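Long-range contacts in Rho guanyl nucleotide exchange factor (Rom2), putative (PDB 5O51), which probably acts as a guanine-nucleotide exchange factor for Rho-type GTPases, and is represented here by its CNH domain, a seven-bladed beta-propeller: residues Val22-Pro27 with Ser63-Ile68; Ile42-Arg47 with Lys55-Leu60; Phe115-Ile120 with Ser181-Leu186; Ser188-Gly193 with Val201-Thr206. One frame throughout, in Å; residues are numbered along the deposited sequence.

Interaction 1: residues Val22-Pro27 with Ser63-Ile68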
loop_
_atom_site.group_PDB
_atom_site.type_symbol
_atom_site.label_atom_id
_atom_site.label_comp_id
_atom_site.label_asym_id
_atom_site.label_seq_id
_atom_site.Cartn_x
_atom_site.Cartn_y
_atom_site.Cartn_z
ATOM N N VAL A 22 -0.323 9.882 12.285
ATOM C CA VAL A 22 0.190 8.643 11.673
ATOM C C VAL A 22 0.174 8.712 10.138
ATOM O O VAL A 22 -0.891 8.760 9.519
ATOM C CB VAL A 22 -0.628 7.422 12.177
ATOM C CG1 VAL A 22 -0.160 6.134 11.538
ATOM C CG2 VAL A 22 -0.478 7.287 13.686
ATOM N N ASN A 23 1.338 8.672 9.491
ATOM C CA ASN A 23 1.357 8.672 8.055
ATOM C C ASN A 23 1.253 7.228 7.467
ATOM O O ASN A 23 0.731 7.037 6.350
ATOM C CB ASN A 23 2.659 9.267 7.499
ATOM C CG ASN A 23 2.875 10.775 7.819
ATOM O OD1 ASN A 23 1.968 11.510 8.002
ATOM N ND2 ASN A 23 4.135 11.191 7.887
ATOM N N CYS A 24 1.890 6.260 8.144
ATOM C CA CYS A 24 2.026 4.862 7.664
ATOM C C CYS A 24 2.265 3.912 8.805
ATOM O O CYS A 24 2.505 4.345 9.946
ATOM C CB CYS A 24 3.156 4.748 6.643
ATOM S SG CYS A 24 4.758 5.371 7.191
ATOM N N LEU A 25 2.165 2.611 8.521
ATOM C CA LEU A 25 2.261 1.605 9.568
ATOM C C LEU A 25 2.566 0.254 8.915
ATOM O O LEU A 25 2.082 -0.016 7.800
ATOM C CB LEU A 25 0.953 1.609 10.406
ATOM C CG LEU A 25 0.653 0.528 11.466
ATOM C CD1 LEU A 25 -0.356 1.004 12.486
ATOM C CD2 LEU A 25 0.079 -0.744 10.862
ATOM N N VAL A 26 3.345 -0.580 9.596
ATOM C CA VAL A 26 3.461 -1.992 9.225
ATOM C C VAL A 26 3.510 -2.854 10.492
ATOM O O VAL A 26 4.145 -2.467 11.485
ATOM C CB VAL A 26 4.694 -2.264 8.343
ATOM C CG1 VAL A 26 5.992 -1.926 9.106
ATOM C CG2 VAL A 26 4.745 -3.721 7.863
ATOM N N PRO A 27 2.806 -4.019 10.494
ATOM C CA PRO A 27 2.876 -4.955 11.614
ATOM C C PRO A 27 4.145 -5.792 11.496
ATOM O O PRO A 27 4.597 -5.985 10.413
ATOM C CB PRO A 27 1.594 -5.819 11.459
ATOM C CG PRO A 27 1.204 -5.683 10.035
ATOM C CD PRO A 27 1.599 -4.255 9.675
ATOM N N SER A 63 12.553 11.849 9.788
ATOM C CA SER A 63 11.567 12.849 9.582
ATOM C C SER A 63 10.844 12.618 8.273
ATOM O O SER A 63 11.398 12.017 7.385
ATOM C CB SER A 63 12.261 14.234 9.670
ATOM O OG SER A 63 12.578 14.741 8.397
ATOM N N GLN A 64 9.600 13.102 8.164
ATOM C CA GLN A 64 8.781 12.963 6.944
ATOM C C GLN A 64 8.643 11.501 6.480
ATOM O O GLN A 64 8.839 11.218 5.303
ATOM C CB GLN A 64 9.413 13.764 5.807
ATOM C CG GLN A 64 9.780 15.185 6.174
ATOM C CD GLN A 64 8.556 15.999 6.435
ATOM O OE1 GLN A 64 7.682 16.119 5.573
ATOM N NE2 GLN A 64 8.483 16.589 7.622
ATOM N N VAL A 65 8.396 10.578 7.408
ATOM C CA VAL A 65 8.301 9.117 7.059
ATOM C C VAL A 65 6.961 8.870 6.376
ATOM O O VAL A 65 5.917 8.900 7.033
ATOM C CB VAL A 65 8.451 8.192 8.262
ATOM C CG1 VAL A 65 8.391 6.733 7.791
ATOM C CG2 VAL A 65 9.798 8.469 8.967
ATOM N N THR A 66 6.980 8.687 5.057
ATOM C CA THR A 66 5.735 8.523 4.310
ATOM C C THR A 66 5.382 7.072 3.960
ATOM O O THR A 66 4.246 6.839 3.638
ATOM C CB THR A 66 5.748 9.321 3.021
ATOM O OG1 THR A 66 6.861 8.862 2.259
ATOM C CG2 THR A 66 5.902 10.857 3.297
ATOM N N GLN A 67 6.341 6.138 3.960
ATOM C CA GLN A 67 6.040 4.730 3.672
ATOM C C GLN A 67 7.022 3.830 4.417
ATOM O O GLN A 67 8.199 4.166 4.654
ATOM C CB GLN A 67 5.944 4.525 2.138
ATOM C CG GLN A 67 5.233 3.266 1.715
ATOM C CD GLN A 67 5.490 2.821 0.283
ATOM O OE1 GLN A 67 5.621 3.633 -0.677
ATOM N NE2 GLN A 67 5.553 1.484 0.120
ATOM N N ILE A 68 6.514 2.701 4.889
ATOM C CA ILE A 68 7.248 1.766 5.709
ATOM C C ILE A 68 6.772 0.318 5.441
ATOM O O ILE A 68 5.572 0.069 5.226
ATOM C CB ILE A 68 7.135 2.137 7.195
ATOM C CG1 ILE A 68 8.239 1.492 8.006
ATOM C CG2 ILE A 68 5.761 1.820 7.812
ATOM C CD1 ILE A 68 8.403 2.185 9.371
HETATM O O HOH W 1 2.852 -1.094 5.486
#
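C24 and I68 face each other across the contact between 22-27 and 63-68, and the remaining side chains are arranged round that pair. The C24 thiol sits between its own backbone N and carbonyl carbon (chi1 54°), which directs SG to within 3.7 Å of I68 CG2. The same sulfur lies 3.9 Å from V65 CG1 and also rests against the T66-Q67 peptide, so it fits between two branched side chains and the backbone of the opposing strand. V26 crosses I68 at about a right angle, with V26 CG1 4.0 Å from I68 CG2; one methyl of I68 thus serves both C24 and V26.

At the end of the contact near N23, the interaction is polar. N23 ND2 donates to V65 O over 3.0 Å with a nearly straight N-H...O angle of 160°. The oxygen lies in the N23 amide plane, whereas the donor stands well above the V65 carbonyl plane. D39 OD1 takes a second hydrogen bond from ND2, which should help fix the amide's rotation. Near the other end, a water donates to L25 O and to I68 O, at 2.7 Å and 3.0 Å respectively.

The two strand axes run nearly parallel, 18° apart, yet no direct backbone pairing joins them: side chains and a bridging water connect them. Such packing between the innermost strands of consecutive four-stranded sheets is characteristic of adjacent blades in a beta-propeller.

Interaction 2: residues Ile42-Arg47 with Lys55-Leu60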
loop_
_atom_site.group_PDB
_atom_site.type_symbol
_atom_site.label_atom_id
_atom_site.label_comp_id
_atom_site.label_asym_id
_atom_site.label_seq_id
_atom_site.Cartn_x
_atom_site.Cartn_y
_atom_site.Cartn_z
ATOM N N ILE A 42 9.741 7.316 14.151
ATOM C CA ILE A 42 9.193 5.960 14.064
ATOM C C ILE A 42 9.027 5.444 15.499
ATOM O O ILE A 42 9.947 5.581 16.384
ATOM C CB ILE A 42 10.101 5.093 13.206
ATOM C CG1 ILE A 42 10.128 5.626 11.773
ATOM C CG2 ILE A 42 9.625 3.616 13.131
ATOM C CD1 ILE A 42 11.202 4.995 10.923
ATOM N N PHE A 43 7.854 4.855 15.754
ATOM C CA PHE A 43 7.464 4.334 17.087
ATOM C C PHE A 43 7.060 2.862 16.967
ATOM O O PHE A 43 6.616 2.402 15.867
ATOM C CB PHE A 43 6.315 5.146 17.656
ATOM C CG PHE A 43 6.594 6.656 17.860
ATOM C CD1 PHE A 43 6.444 7.571 16.811
ATOM C CD2 PHE A 43 6.966 7.150 19.123
ATOM C CE1 PHE A 43 6.724 8.934 17.006
ATOM C CE2 PHE A 43 7.220 8.505 19.339
ATOM C CZ PHE A 43 7.067 9.412 18.274
ATOM N N ILE A 44 7.170 2.124 18.078
ATOM C CA ILE A 44 6.686 0.715 18.169
ATOM C C ILE A 44 5.835 0.537 19.392
ATOM O O ILE A 44 6.126 1.124 20.449
ATOM C CB ILE A 44 7.839 -0.297 18.124
ATOM C CG1 ILE A 44 7.353 -1.740 18.138
ATOM C CG2 ILE A 44 8.854 -0.159 19.264
ATOM C CD1 ILE A 44 8.364 -2.680 17.513
ATOM N N SER A 45 4.723 -0.210 19.253
ATOM C CA SER A 45 3.896 -0.649 20.391
ATOM C C SER A 45 3.566 -2.145 20.190
ATOM O O SER A 45 3.814 -2.706 19.131
ATOM C CB SER A 45 2.543 0.108 20.497
ATOM O OG SER A 45 1.721 -0.218 19.380
ATOM N N GLU A 46 2.952 -2.715 21.209
ATOM C CA GLU A 46 2.429 -4.089 21.218
ATOM C C GLU A 46 1.022 -4.009 20.706
ATOM O O GLU A 46 0.239 -3.148 21.145
ATOM C CB GLU A 46 2.340 -4.679 22.643
ATOM C CG GLU A 46 3.645 -4.706 23.421
ATOM C CD GLU A 46 4.509 -5.913 23.128
ATOM O OE1 GLU A 46 3.966 -7.042 23.014
ATOM O OE2 GLU A 46 5.746 -5.735 23.040
ATOM N N ARG A 47 0.700 -4.928 19.812
ATOM C CA ARG A 47 -0.664 -5.080 19.321
ATOM C C ARG A 47 -1.629 -5.478 20.405
ATOM O O ARG A 47 -2.780 -5.113 20.306
ATOM C CB ARG A 47 -0.715 -6.126 18.202
ATOM C CG ARG A 47 -2.115 -6.439 17.635
ATOM C CD ARG A 47 -2.833 -5.202 17.031
ATOM N NE ARG A 47 -4.197 -5.504 16.542
ATOM C CZ ARG A 47 -5.288 -5.563 17.309
ATOM N NH1 ARG A 47 -5.231 -5.335 18.626
ATOM N NH2 ARG A 47 -6.476 -5.819 16.761
ATOM N N LYS A 55 2.619 3.231 26.319
ATOM C CA LYS A 55 2.564 4.143 25.182
ATOM C C LYS A 55 3.425 3.564 24.106
ATOM O O LYS A 55 4.359 2.892 24.432
ATOM C CB LYS A 55 3.143 5.525 25.593
ATOM C CG LYS A 55 2.483 6.046 26.837
ATOM C CD LYS A 55 2.758 7.515 27.105
ATOM C CE LYS A 55 2.140 7.867 28.445
ATOM N NZ LYS A 55 2.274 9.330 28.684
ATOM N N PRO A 56 3.148 3.853 22.811
ATOM C CA PRO A 56 4.174 3.527 21.824
ATOM C C PRO A 56 5.538 4.155 22.251
ATOM O O PRO A 56 5.531 5.223 22.833
ATOM C CB PRO A 56 3.660 4.198 20.553
ATOM C CG PRO A 56 2.203 4.357 20.771
ATOM C CD PRO A 56 1.990 4.532 22.224
ATOM N N ARG A 57 6.662 3.559 21.891
ATOM C CA ARG A 57 8.001 4.155 22.210
ATOM C C ARG A 57 8.814 4.493 20.976
ATOM O O ARG A 57 8.734 3.808 19.967
ATOM C CB ARG A 57 8.815 3.225 23.112
ATOM C CG ARG A 57 8.903 1.789 22.710
ATOM C CD ARG A 57 9.880 0.994 23.638
ATOM N NE ARG A 57 10.313 -0.177 22.888
ATOM C CZ ARG A 57 11.401 -0.257 22.133
ATOM N NH1 ARG A 57 12.320 0.688 22.152
ATOM N NH2 ARG A 57 11.609 -1.350 21.411
ATOM N N ARG A 58 9.544 5.574 21.057
ATOM C CA ARG A 58 10.284 6.090 19.946
ATOM C C ARG A 58 11.445 5.171 19.755
ATOM O O ARG A 58 12.152 4.821 20.741
ATOM C CB ARG A 58 10.769 7.514 20.242
ATOM C CG ARG A 58 11.825 8.058 19.294
ATOM C CD ARG A 58 12.186 9.500 19.675
ATOM N NE ARG A 58 11.130 10.450 19.344
ATOM C CZ ARG A 58 10.972 11.081 18.185
ATOM N NH1 ARG A 58 11.822 10.885 17.201
ATOM N NH2 ARG A 58 9.918 11.903 17.985
ATOM N N VAL A 59 11.676 4.783 18.506
ATOM C CA VAL A 59 12.785 3.863 18.190
ATOM C C VAL A 59 13.752 4.398 17.181
ATOM O O VAL A 59 14.914 3.988 17.185
ATOM C CB VAL A 59 12.384 2.466 17.667
ATOM C CG1 VAL A 59 11.799 1.655 18.802
ATOM C CG2 VAL A 59 11.480 2.508 16.392
ATOM N N LEU A 60 13.286 5.209 16.263
ATOM C CA LEU A 60 14.214 5.834 15.330
ATOM C C LEU A 60 13.853 7.296 15.173
ATOM O O LEU A 60 12.642 7.642 15.133
ATOM C CB LEU A 60 14.196 5.155 13.987
ATOM C CG LEU A 60 14.797 3.762 13.969
ATOM C CD1 LEU A 60 14.334 2.965 12.745
ATOM C CD2 LEU A 60 16.300 3.837 14.088
#
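I44 and R57 pair within an antiparallel beta hairpin that forms the outer half of a propeller blade, and a classic beta bulge interrupts its pairing. The evidence for the pairing is reciprocal: I44 N bonds R57 O at 3.0 Å, and R57 N bonds I44 O at 2.9 Å. At the bulge, V59 and L60 both face I42. I42 O accepts a good bond from V59 N (2.9 Å) and a weak one from L60 N (3.4 Å), while I42 N donates to L60 O at 3.1 Å.

The tight part is the face carrying I42, I44 and L60, with R57 at its rim. I42 and L60 lie side by side, pointing the same way, and V59 reaches in from the bulge to touch both isoleucines. I44 CG1 stands anti to the backbone N (chi1 -177°), which leaves CG2 to meet V59.

The other face opens to solvent at R58, although F43 beneath it is buried. F43 crosses R58 with ring and guanidinium planes 70° apart, and the charge of R58 is engaged by D61, with S40 as a further partner. P56 also touches the F43 side chain, through CB. Back on the packed face, I44 CG2 lies over one face of the R57 guanidinium and stands just 3.5 Å from V59 CG1, closer than usual carbon contact.

Interaction 3: residues Phe115-Ile120 with Ser181-Leu186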
loop_
_atom_site.group_PDB
_atom_site.type_symbol
_atom_site.label_atom_id
_atom_site.label_comp_id
_atom_site.label_asym_id
_atom_site.label_seq_id
_atom_site.Cartn_x
_atom_site.Cartn_y
_atom_site.Cartn_z
ATOM N N PHE A 115 7.636 6.482 -4.216
ATOM C CA PHE A 115 7.055 5.306 -3.526
ATOM C C PHE A 115 7.873 4.051 -3.791
ATOM O O PHE A 115 8.862 4.088 -4.553
ATOM C CB PHE A 115 5.532 5.085 -3.765
ATOM C CG PHE A 115 5.113 4.848 -5.199
ATOM C CD1 PHE A 115 4.822 5.922 -6.038
ATOM C CD2 PHE A 115 4.881 3.571 -5.675
ATOM C CE1 PHE A 115 4.389 5.719 -7.342
ATOM C CE2 PHE A 115 4.440 3.355 -6.977
ATOM C CZ PHE A 115 4.193 4.428 -7.814
ATOM N N PHE A 116 7.551 2.983 -3.054
ATOM C CA PHE A 116 8.158 1.692 -3.263
ATOM C C PHE A 116 7.215 0.508 -3.059
ATOM O O PHE A 116 6.162 0.643 -2.465
ATOM C CB PHE A 116 9.393 1.573 -2.411
ATOM C CG PHE A 116 9.149 1.211 -0.952
ATOM C CD1 PHE A 116 9.096 -0.118 -0.546
ATOM C CD2 PHE A 116 9.077 2.210 0.028
ATOM C CE1 PHE A 116 8.945 -0.454 0.795
ATOM C CE2 PHE A 116 8.933 1.876 1.369
ATOM C CZ PHE A 116 8.885 0.526 1.753
ATOM N N LYS A 117 7.650 -0.667 -3.500
ATOM C CA LYS A 117 6.931 -1.911 -3.288
ATOM C C LYS A 117 7.889 -3.123 -3.166
ATOM O O LYS A 117 8.783 -3.333 -3.990
ATOM C CB LYS A 117 5.969 -2.097 -4.437
ATOM C CG LYS A 117 5.077 -3.307 -4.305
ATOM C CD LYS A 117 3.924 -3.009 -3.393
ATOM C CE LYS A 117 3.181 -4.277 -2.992
ATOM N NZ LYS A 117 2.839 -5.123 -4.165
ATOM N N ALA A 118 7.700 -3.899 -2.114
ATOM C CA ALA A 118 8.482 -5.114 -1.870
ATOM C C ALA A 118 7.568 -6.286 -2.021
ATOM O O ALA A 118 6.595 -6.404 -1.254
ATOM C CB ALA A 118 9.030 -5.128 -0.457
ATOM N N GLY A 119 7.882 -7.158 -2.975
ATOM C CA GLY A 119 7.155 -8.411 -3.130
ATOM C C GLY A 119 7.997 -9.535 -3.664
ATOM O O GLY A 119 9.117 -9.326 -4.147
ATOM N N ILE A 120 7.429 -10.736 -3.600
ATOM C CA ILE A 120 8.021 -11.892 -4.270
ATOM C C ILE A 120 7.784 -11.715 -5.779
ATOM O O ILE A 120 6.674 -11.429 -6.229
ATOM C CB ILE A 120 7.489 -13.265 -3.766
ATOM C CG1 ILE A 120 7.388 -13.335 -2.219
ATOM C CG2 ILE A 120 8.386 -14.387 -4.296
ATOM C CD1 ILE A 120 5.976 -13.230 -1.675
ATOM N N SER A 181 0.720 5.923 -10.474
ATOM C CA SER A 181 -0.015 5.778 -9.190
ATOM C C SER A 181 0.462 4.593 -8.335
ATOM O O SER A 181 0.553 4.724 -7.136
ATOM C CB SER A 181 -1.512 5.546 -9.424
ATOM O OG SER A 181 -2.134 6.581 -10.160
ATOM N N SER A 182 0.760 3.443 -8.939
ATOM C CA SER A 182 0.989 2.225 -8.165
ATOM C C SER A 182 1.829 1.156 -8.872
ATOM O O SER A 182 2.029 1.198 -10.064
ATOM C CB SER A 182 -0.362 1.630 -7.850
ATOM O OG SER A 182 -1.051 1.243 -9.022
ATOM N N ILE A 183 2.247 0.151 -8.129
ATOM C CA ILE A 183 2.973 -0.970 -8.713
ATOM C C ILE A 183 2.672 -2.343 -8.080
ATOM O O ILE A 183 2.565 -2.482 -6.893
ATOM C CB ILE A 183 4.500 -0.645 -8.737
ATOM C CG1 ILE A 183 5.211 -1.453 -9.802
ATOM C CG2 ILE A 183 5.144 -0.855 -7.366
ATOM C CD1 ILE A 183 6.574 -0.892 -10.138
ATOM N N HIS A 184 2.564 -3.369 -8.902
ATOM C CA HIS A 184 2.131 -4.711 -8.482
ATOM C C HIS A 184 3.017 -5.777 -9.116
ATOM O O HIS A 184 3.435 -5.651 -10.274
ATOM C CB HIS A 184 0.642 -4.943 -8.872
ATOM C CG HIS A 184 -0.269 -3.881 -8.333
ATOM N ND1 HIS A 184 -0.852 -3.971 -7.090
ATOM C CD2 HIS A 184 -0.580 -2.654 -8.809
ATOM C CE1 HIS A 184 -1.513 -2.861 -6.842
ATOM N NE2 HIS A 184 -1.359 -2.041 -7.866
ATOM N N PHE A 185 3.356 -6.786 -8.332
ATOM C CA PHE A 185 4.092 -7.951 -8.832
ATOM C C PHE A 185 3.093 -8.945 -9.357
ATOM O O PHE A 185 2.232 -9.373 -8.587
ATOM C CB PHE A 185 4.873 -8.573 -7.699
ATOM C CG PHE A 185 6.047 -7.742 -7.280
ATOM C CD1 PHE A 185 7.235 -7.760 -8.032
ATOM C CD2 PHE A 185 5.962 -6.913 -6.166
ATOM C CE1 PHE A 185 8.328 -7.000 -7.632
ATOM C CE2 PHE A 185 7.037 -6.146 -5.771
ATOM C CZ PHE A 185 8.222 -6.188 -6.495
ATOM N N LEU A 186 3.180 -9.248 -10.658
ATOM C CA LEU A 186 2.399 -10.323 -11.291
ATOM C C LEU A 186 3.337 -11.354 -11.891
ATOM O O LEU A 186 3.741 -11.197 -13.050
ATOM C CB LEU A 186 1.576 -9.782 -12.434
ATOM C CG LEU A 186 0.367 -8.939 -12.135
ATOM C CD1 LEU A 186 -0.135 -8.391 -13.478
ATOM C CD2 LEU A 186 -0.677 -9.776 -11.373
#
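F185 drives its ring against the backbone of G119, with F185 CE2 only 3.1 Å from G119 N. Because G119 has no side chain, the ring can settle where a CB would collide with it. G119 O lies over one ring face, offset toward the rim, and K117 O approaches the edge in the ring plane, 3.8 Å from F185 CZ. The K117 side chain slides past F185 in the opposite direction, with K117 CG 3.7 Å from F185 CE2. K117 CB presses on I183 CG2 at 3.3 Å, a tight carbon pair.

At the start of 115-120, F115 CZ rests 3.7 Å from S181 O, which lies over one face of the F115 ring. The F115 ring is swung between its backbone N and carbonyl carbon (chi1 61°), and this turns it onto the S181-S182 peptide.

In the next shell, backbone bonds from F115, K117 and G119 to V130, C128 and L126 anchor 115-120 in its own sheet. S181 and S182 both pair with G193 in a classic beta bulge. The strands run nearly parallel, 13° apart, with axes no nearer than 7.5 Å, and meet through side chains as the innermost strands of neighbouring blades; F116 and A118 turn instead to strands 65-71 and 76-81, while S182 OG bonds P230 O at strand 230-236.

Interaction 4: residues Ser188-Gly193 with Val201-Thr206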
loop_
_atom_site.group_PDB
_atom_site.type_symbol
_atom_site.label_atom_id
_atom_site.label_comp_id
_atom_site.label_asym_id
_atom_site.label_seq_id
_atom_site.Cartn_x
_atom_site.Cartn_y
_atom_site.Cartn_z
ATOM N N SER A 188 6.564 -12.806 -12.674
ATOM C CA SER A 188 7.540 -12.597 -13.766
ATOM C C SER A 188 7.436 -11.232 -14.377
ATOM O O SER A 188 8.288 -10.853 -15.194
ATOM C CB SER A 188 7.481 -13.647 -14.897
ATOM O OG SER A 188 7.565 -14.965 -14.393
ATOM N N THR A 189 6.419 -10.477 -13.990
ATOM C CA THR A 189 6.263 -9.155 -14.522
ATOM C C THR A 189 5.855 -8.155 -13.461
ATOM O O THR A 189 5.234 -8.536 -12.458
ATOM C CB THR A 189 5.229 -9.177 -15.644
ATOM O OG1 THR A 189 5.399 -8.007 -16.421
ATOM C CG2 THR A 189 3.822 -9.190 -15.120
ATOM N N LEU A 190 6.181 -6.889 -13.725
ATOM C CA LEU A 190 5.634 -5.747 -12.984
ATOM C C LEU A 190 4.475 -5.076 -13.737
ATOM O O LEU A 190 4.630 -4.731 -14.913
ATOM C CB LEU A 190 6.679 -4.680 -12.769
ATOM C CG LEU A 190 7.968 -5.035 -12.050
ATOM C CD1 LEU A 190 8.812 -3.769 -12.056
ATOM C CD2 LEU A 190 7.769 -5.551 -10.646
ATOM N N CYS A 191 3.345 -4.883 -13.038
ATOM C CA CYS A 191 2.192 -4.140 -13.555
ATOM C C CYS A 191 2.152 -2.758 -12.877
ATOM O O CYS A 191 1.996 -2.644 -11.630
ATOM C CB CYS A 191 0.901 -4.907 -13.296
ATOM S SG CYS A 191 -0.524 -4.255 -14.179
ATOM N N VAL A 192 2.310 -1.727 -13.698
ATOM C CA VAL A 192 2.402 -0.363 -13.234
ATOM C C VAL A 192 1.083 0.328 -13.510
ATOM O O VAL A 192 0.569 0.271 -14.633
ATOM C CB VAL A 192 3.539 0.430 -13.933
ATOM C CG1 VAL A 192 3.468 1.933 -13.582
ATOM C CG2 VAL A 192 4.903 -0.142 -13.555
ATOM N N GLY A 193 0.582 1.017 -12.472
ATOM C CA GLY A 193 -0.642 1.816 -12.545
ATOM C C GLY A 193 -0.197 3.222 -12.889
ATOM O O GLY A 193 0.450 3.863 -12.087
ATOM N N VAL A 201 5.020 -4.879 -17.670
ATOM C CA VAL A 201 6.441 -4.626 -17.984
ATOM C C VAL A 201 7.256 -5.840 -17.583
ATOM O O VAL A 201 7.137 -6.349 -16.471
ATOM C CB VAL A 201 6.961 -3.360 -17.269
ATOM C CG1 VAL A 201 8.476 -3.380 -17.038
ATOM C CG2 VAL A 201 6.572 -2.138 -18.084
ATOM N N SER A 202 8.105 -6.285 -18.494
ATOM C CA SER A 202 8.752 -7.576 -18.363
ATOM C C SER A 202 10.017 -7.465 -17.524
ATOM O O SER A 202 10.879 -6.650 -17.834
ATOM C CB SER A 202 9.089 -8.051 -19.772
ATOM O OG SER A 202 9.577 -9.377 -19.811
ATOM N N LEU A 203 10.144 -8.284 -16.478
ATOM C CA LEU A 203 11.350 -8.247 -15.606
ATOM C C LEU A 203 12.676 -8.578 -16.364
ATOM O O LEU A 203 13.484 -7.667 -16.580
ATOM C CB LEU A 203 11.170 -9.080 -14.312
ATOM C CG LEU A 203 10.428 -8.380 -13.137
ATOM C CD1 LEU A 203 9.833 -9.326 -12.095
ATOM C CD2 LEU A 203 11.362 -7.411 -12.446
ATOM N N GLU A 204 12.899 -9.841 -16.764
ATOM C CA GLU A 204 13.916 -10.163 -17.808
ATOM C C GLU A 204 13.255 -9.868 -19.155
ATOM O O GLU A 204 12.034 -9.878 -19.239
ATOM C CB GLU A 204 14.458 -11.614 -17.701
ATOM C CG GLU A 204 14.055 -12.635 -18.779
ATOM C CD GLU A 204 12.575 -13.027 -18.772
ATOM O OE1 GLU A 204 11.846 -12.626 -17.842
ATOM O OE2 GLU A 204 12.137 -13.741 -19.709
ATOM N N THR A 205 14.049 -9.615 -20.195
ATOM C CA THR A 205 13.560 -9.047 -21.484
ATOM C C THR A 205 12.750 -7.740 -21.391
ATOM O O THR A 205 12.438 -7.266 -20.295
ATOM C CB THR A 205 12.790 -10.071 -22.409
ATOM O OG1 THR A 205 11.788 -9.389 -23.169
ATOM C CG2 THR A 205 12.089 -11.223 -21.692
ATOM N N THR A 206 12.462 -7.165 -22.569
ATOM C CA THR A 206 11.373 -6.175 -22.810
ATOM C C THR A 206 11.460 -4.932 -21.842
ATOM O O THR A 206 12.284 -4.957 -20.921
ATOM C CB THR A 206 9.965 -6.895 -22.891
ATOM O OG1 THR A 206 10.009 -8.153 -22.229
ATOM C CG2 THR A 206 9.520 -7.230 -24.341
#
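L190 and V201 form the hydrogen-bonded pair that joins 188-193 to 201-206. Two backbone bonds define it: L190 N to V201 O at 3.0 Å and V201 N to L190 O at 2.8 Å. Next to them, T189 and S202 make the non-hydrogen-bonded pair, with their CA atoms 4.8 Å apart. One further backbone bond, L203 N to S188 O, is weak at 3.4 Å and marks where regular pairing fades into a turn.

Among side-chain polar contacts, chi1 of T189 (-162°) swings OG1 away from the backbone N and over to V201 O; the modelled separation is implausibly short, so its exact length is doubtful. From the last strand residue, S202 OG donates to E204 O at 2.6 Å, tying the end of the strand to the following loop.

Apolar packing is sparser. L190 and L203 cross at about a right angle, with L190 CG 4.2 Å from L203 CD2. Outside the pair, V201 packs on Y174 and I176, while Y174 OH bonds L203 O.

Antiparallel pairing of this kind, between strands 189-194 and 197-202, is that of the beta hairpin formed by the second and third strands of a propeller blade.

Along the chain, interaction 2 falls within the span bridged by interaction 1, and interactions 3 and 4 follow. Interactions 1 and 3 join inner strands of successive blades, with centres about 17 Å apart; a probable hydrogen bond from Q67 NE2 to F116 O connects them. Interactions 2 and 4 are pairings inside single blades, about 37 Å apart between centres, on opposite sides of the chain's centre. Interactions 1 and 2 both use the sheet of strands 22-28 to 57-61, from which I42 packs across on V65 and I68 of the next blade. Interaction 4 shares sheet 180-210 with interaction 3, about 11 Å away between centres. Hydrogen bonding within blades and side-chain packing between them thus jointly build the propeller.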